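Local coordinates for RxLR effector protein 54 (Phytophthora infestans, PDB 5L7S), which binds the host autophagy protein ATG8CL through a C-terminal ATG8 interacting motif and stimulates autophagosome formation in the infected plant cell, at residues 71-81 / 138-146. Residues are numbered along the deposited sequence; the frame is centred on the assembly and turned at random.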
loop_
_atom_site.group_PDB
_atom_site.type_symbol
_atom_site.label_atom_id
_atom_site.label_comp_id
_atom_site.label_asym_id
_atom_site.label_seq_id
_atom_site.Cartn_x
_atom_site.Cartn_y
_atom_site.Cartn_z
ATOM N N TYR A 71 12.485 -7.866 0.394
ATOM C CA TYR A 71 11.652 -6.794 -0.164
ATOM C C TYR A 71 11.225 -5.787 0.898
ATOM O O TYR A 71 11.374 -4.578 0.710
ATOM C CB TYR A 71 10.413 -7.356 -0.871
ATOM C CG TYR A 71 9.629 -6.321 -1.663
ATOM C CD1 TYR A 71 10.167 -5.741 -2.810
ATOM C CD2 TYR A 71 8.348 -5.924 -1.269
ATOM C CE1 TYR A 71 9.457 -4.795 -3.541
ATOM C CE2 TYR A 71 7.628 -4.977 -1.993
ATOM C CZ TYR A 71 8.185 -4.414 -3.129
ATOM O OH TYR A 71 7.478 -3.477 -3.856
ATOM N N TYR A 72 10.713 -6.283 2.014
ATOM C CA TYR A 72 10.159 -5.399 3.032
ATOM C C TYR A 72 11.232 -4.667 3.851
ATOM O O TYR A 72 10.974 -3.566 4.335
ATOM C CB TYR A 72 9.140 -6.147 3.902
ATOM C CG TYR A 72 7.840 -6.417 3.156
ATOM C CD1 TYR A 72 7.038 -5.361 2.726
ATOM C CD2 TYR A 72 7.416 -7.720 2.866
ATOM C CE1 TYR A 72 5.856 -5.586 2.038
ATOM C CE2 TYR A 72 6.228 -7.953 2.179
ATOM C CZ TYR A 72 5.455 -6.880 1.766
ATOM O OH TYR A 72 4.275 -7.077 1.086
ATOM N N LEU A 73 12.428 -5.242 3.968
ATOM C CA LEU A 73 13.571 -4.528 4.567
ATOM C C LEU A 73 13.982 -3.316 3.725
ATOM O O LEU A 73 14.215 -2.226 4.256
ATOM C CB LEU A 73 14.778 -5.463 4.724
ATOM C CG LEU A 73 16.062 -4.881 5.340
ATOM C CD1 LEU A 73 15.839 -4.483 6.793
ATOM C CD2 LEU A 73 17.209 -5.877 5.218
ATOM N N LEU A 74 14.088 -3.528 2.418
ATOM C CA LEU A 74 14.500 -2.481 1.490
ATOM C C LEU A 74 13.399 -1.453 1.256
ATOM O O LEU A 74 13.693 -0.284 0.982
ATOM C CB LEU A 74 14.919 -3.090 0.154
ATOM C CG LEU A 74 16.105 -4.052 0.181
ATOM C CD1 LEU A 74 16.179 -4.814 -1.130
ATOM C CD2 LEU A 74 17.405 -3.309 0.441
ATOM N N LEU A 75 12.141 -1.892 1.350
ATOM C CA LEU A 75 10.987 -1.010 1.157
ATOM C C LEU A 75 10.916 0.087 2.219
ATOM O O LEU A 75 10.421 1.181 1.934
ATOM C CB LEU A 75 9.675 -1.809 1.144
ATOM C CG LEU A 75 8.387 -1.045 0.800
ATOM C CD1 LEU A 75 8.427 -0.507 -0.623
ATOM C CD2 LEU A 75 7.168 -1.932 1.000
ATOM N N LYS A 76 11.406 -0.195 3.429
ATOM C CA LYS A 76 11.439 0.809 4.497
ATOM C C LYS A 76 12.116 2.107 4.058
ATOM O O LYS A 76 11.659 3.186 4.432
ATOM C CB LYS A 76 12.110 0.263 5.762
ATOM C CG LYS A 76 11.268 -0.764 6.514
ATOM C CD LYS A 76 11.744 -0.972 7.947
ATOM C CE LYS A 76 13.162 -1.538 8.002
ATOM N NZ LYS A 76 13.590 -1.927 9.376
ATOM N N THR A 77 13.175 2.000 3.251
ATOM C CA THR A 77 13.942 3.168 2.793
ATOM C C THR A 77 14.154 3.284 1.266
ATOM O O THR A 77 14.984 4.082 0.819
ATOM C CB THR A 77 15.304 3.218 3.523
ATOM O OG1 THR A 77 16.060 2.039 3.221
ATOM C CG2 THR A 77 15.097 3.316 5.039
ATOM N N ASN A 78 13.412 2.506 0.476
ATOM C CA ASN A 78 13.352 2.681 -0.988
ATOM C C ASN A 78 11.916 2.576 -1.467
ATOM O O ASN A 78 11.100 1.915 -0.826
ATOM C CB ASN A 78 14.184 1.625 -1.722
ATOM C CG ASN A 78 15.664 1.709 -1.402
ATOM O OD1 ASN A 78 16.430 2.372 -2.109
ATOM N ND2 ASN A 78 16.074 1.031 -0.337
ATOM N N SER A 79 11.614 3.215 -2.597
ATOM C CA SER A 79 10.272 3.159 -3.187
ATOM C C SER A 79 10.097 1.881 -4.020
ATOM O O SER A 79 11.082 1.361 -4.551
ATOM C CB SER A 79 9.999 4.393 -4.060
ATOM O OG SER A 79 10.731 4.367 -5.273
ATOM N N PRO A 80 8.844 1.384 -4.157
ATOM C CA PRO A 80 8.541 0.245 -5.040
ATOM C C PRO A 80 9.119 0.367 -6.455
ATOM O O PRO A 80 9.535 -0.633 -7.033
ATOM C CB PRO A 80 7.012 0.255 -5.104
ATOM C CG PRO A 80 6.594 0.831 -3.804
ATOM C CD PRO A 80 7.631 1.859 -3.465
ATOM N N GLU A 81 9.160 1.592 -6.975
ATOM C CA GLU A 81 9.618 1.872 -8.334
ATOM C C GLU A 81 11.134 1.683 -8.431
ATOM O O GLU A 81 11.623 1.076 -9.385
ATOM C CB GLU A 81 9.221 3.293 -8.763
ATOM C CG GLU A 81 7.710 3.542 -8.884
ATOM C CD GLU A 81 6.949 3.640 -7.550
ATOM O OE1 GLU A 81 7.573 3.694 -6.460
ATOM O OE2 GLU A 81 5.700 3.656 -7.586
ATOM N N LEU A 138 1.981 0.925 1.463
ATOM C CA LEU A 138 1.043 -0.084 0.921
ATOM C C LEU A 138 0.464 0.224 -0.467
ATOM O O LEU A 138 0.674 -0.549 -1.397
ATOM C CB LEU A 138 -0.113 -0.340 1.900
ATOM C CG LEU A 138 -1.123 -1.439 1.529
ATOM C CD1 LEU A 138 -0.439 -2.793 1.433
ATOM C CD2 LEU A 138 -2.266 -1.495 2.532
ATOM N N ASP A 139 -0.235 1.347 -0.615
ATOM C CA ASP A 139 -0.902 1.670 -1.895
ATOM C C ASP A 139 0.012 1.936 -3.109
ATOM O O ASP A 139 -0.497 2.108 -4.218
ATOM C CB ASP A 139 -1.935 2.810 -1.745
ATOM C CG ASP A 139 -1.343 4.111 -1.203
ATOM O OD1 ASP A 139 -0.182 4.111 -0.733
ATOM O OD2 ASP A 139 -2.057 5.138 -1.246
ATOM N N ASP A 140 1.331 1.966 -2.916
ATOM C CA ASP A 140 2.281 2.024 -4.031
ATOM C C ASP A 140 2.920 0.674 -4.378
ATOM O O ASP A 140 3.591 0.574 -5.408
ATOM C CB ASP A 140 3.378 3.058 -3.743
ATOM C CG ASP A 140 2.839 4.484 -3.663
ATOM O OD1 ASP A 140 1.906 4.833 -4.425
ATOM O OD2 ASP A 140 3.359 5.265 -2.838
ATOM N N THR A 141 2.721 -0.356 -3.551
ATOM C CA THR A 141 3.361 -1.651 -3.797
ATOM C C THR A 141 2.585 -2.438 -4.858
ATOM O O THR A 141 1.354 -2.481 -4.807
ATOM C CB THR A 141 3.504 -2.519 -2.522
ATOM O OG1 THR A 141 2.220 -2.961 -2.069
ATOM C CG2 THR A 141 4.198 -1.746 -1.417
ATOM N N PRO A 142 3.299 -3.059 -5.823
ATOM C CA PRO A 142 2.615 -3.902 -6.808
ATOM C C PRO A 142 1.830 -5.064 -6.196
ATOM O O PRO A 142 0.744 -5.371 -6.678
ATOM C CB PRO A 142 3.761 -4.420 -7.693
ATOM C CG PRO A 142 4.999 -4.227 -6.896
ATOM C CD PRO A 142 4.751 -3.002 -6.080
ATOM N N MET A 143 2.363 -5.684 -5.145
ATOM C CA MET A 143 1.678 -6.795 -4.474
ATOM C C MET A 143 0.314 -6.400 -3.901
ATOM O O MET A 143 -0.611 -7.213 -3.897
ATOM C CB MET A 143 2.555 -7.405 -3.376
ATOM C CG MET A 143 3.759 -8.162 -3.908
ATOM S SD MET A 143 4.448 -9.302 -2.696
ATOM C CE MET A 143 5.343 -8.171 -1.633
ATOM N N PHE A 144 0.188 -5.164 -3.425
ATOM C CA PHE A 144 -1.104 -4.651 -2.974
ATOM C C PHE A 144 -2.076 -4.552 -4.146
ATOM O O PHE A 144 -3.204 -5.029 -4.046
ATOM C CB PHE A 144 -0.957 -3.288 -2.302
ATOM C CG PHE A 144 -2.263 -2.683 -1.869
ATOM C CD1 PHE A 144 -3.020 -3.284 -0.868
ATOM C CD2 PHE A 144 -2.747 -1.521 -2.468
ATOM C CE1 PHE A 144 -4.229 -2.734 -0.468
ATOM C CE2 PHE A 144 -3.953 -0.966 -2.069
ATOM C CZ PHE A 144 -4.695 -1.574 -1.068
ATOM N N ARG A 145 -1.632 -3.939 -5.244
ATOM C CA ARG A 145 -2.429 -3.869 -6.479
ATOM C C ARG A 145 -2.883 -5.252 -6.962
ATOM O O ARG A 145 -4.011 -5.403 -7.435
ATOM C CB ARG A 145 -1.658 -3.167 -7.602
ATOM C CG ARG A 145 -1.553 -1.661 -7.444
ATOM C CD ARG A 145 -1.027 -1.021 -8.718
ATOM N NE ARG A 145 0.342 -1.448 -9.026
ATOM C CZ ARG A 145 1.464 -0.896 -8.545
ATOM N NH1 ARG A 145 2.643 -1.392 -8.914
ATOM N NH2 ARG A 145 1.435 0.136 -7.700
ATOM N N GLN A 146 -1.998 -6.242 -6.838
ATOM C CA GLN A 146 -2.314 -7.631 -7.179
ATOM C C GLN A 146 -3.394 -8.203 -6.261
ATOM O O GLN A 146 -4.319 -8.860 -6.726
ATOM C CB GLN A 146 -1.056 -8.516 -7.120
ATOM C CG GLN A 146 -0.016 -8.219 -8.194
ATOM C CD GLN A 146 1.374 -8.732 -7.844
ATOM O OE1 GLN A 146 1.531 -9.703 -7.107
ATOM N NE2 GLN A 146 2.392 -8.077 -8.382
#
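The rings of Tyr71 and Tyr72 receive the methyl end of Met143, which approaches both obliquely. Met143 CE lies 3.8 Å from Tyr71 CD2 and 3.6 Å from Tyr72 CZ, while one face of the Tyr72 ring is covered by Tyr71 CD2, centred above it. Met143 bends at its last torsion (chi3 -77°), which brings CE up to both tyrosine rings. The Tyr71 hydroxyl continues to the Pro142 ring, with OH 3.6 Å from CD; that of Tyr72 is hydrogen-bonded to the carbonyl of Leu129. Leu75 CD2 meets Thr141 CG2 at 3.8 Å, the two side chains crossing at about a right angle. Pro80 packs on the turn before helix 142-155, its CG 3.4 Å from Asp140 O and its CB against Pro142 CD. Thr141 is the N-cap of that helix: OG1 accepts from Phe144 N and donates to Leu138 O (2.9 Å), in the carbonyl plane on a lone pair. With OG1 held by these two bonds, Thr141 CG2 is the branch that meets Leu75. The contact thus joins the segments assigned to WY-domains 2 and 3 mainly by van der Waals contact, with no hydrogen bond between them; the polar groups of Tyr72 and Thr141 find partners outside this interface or within their own segment.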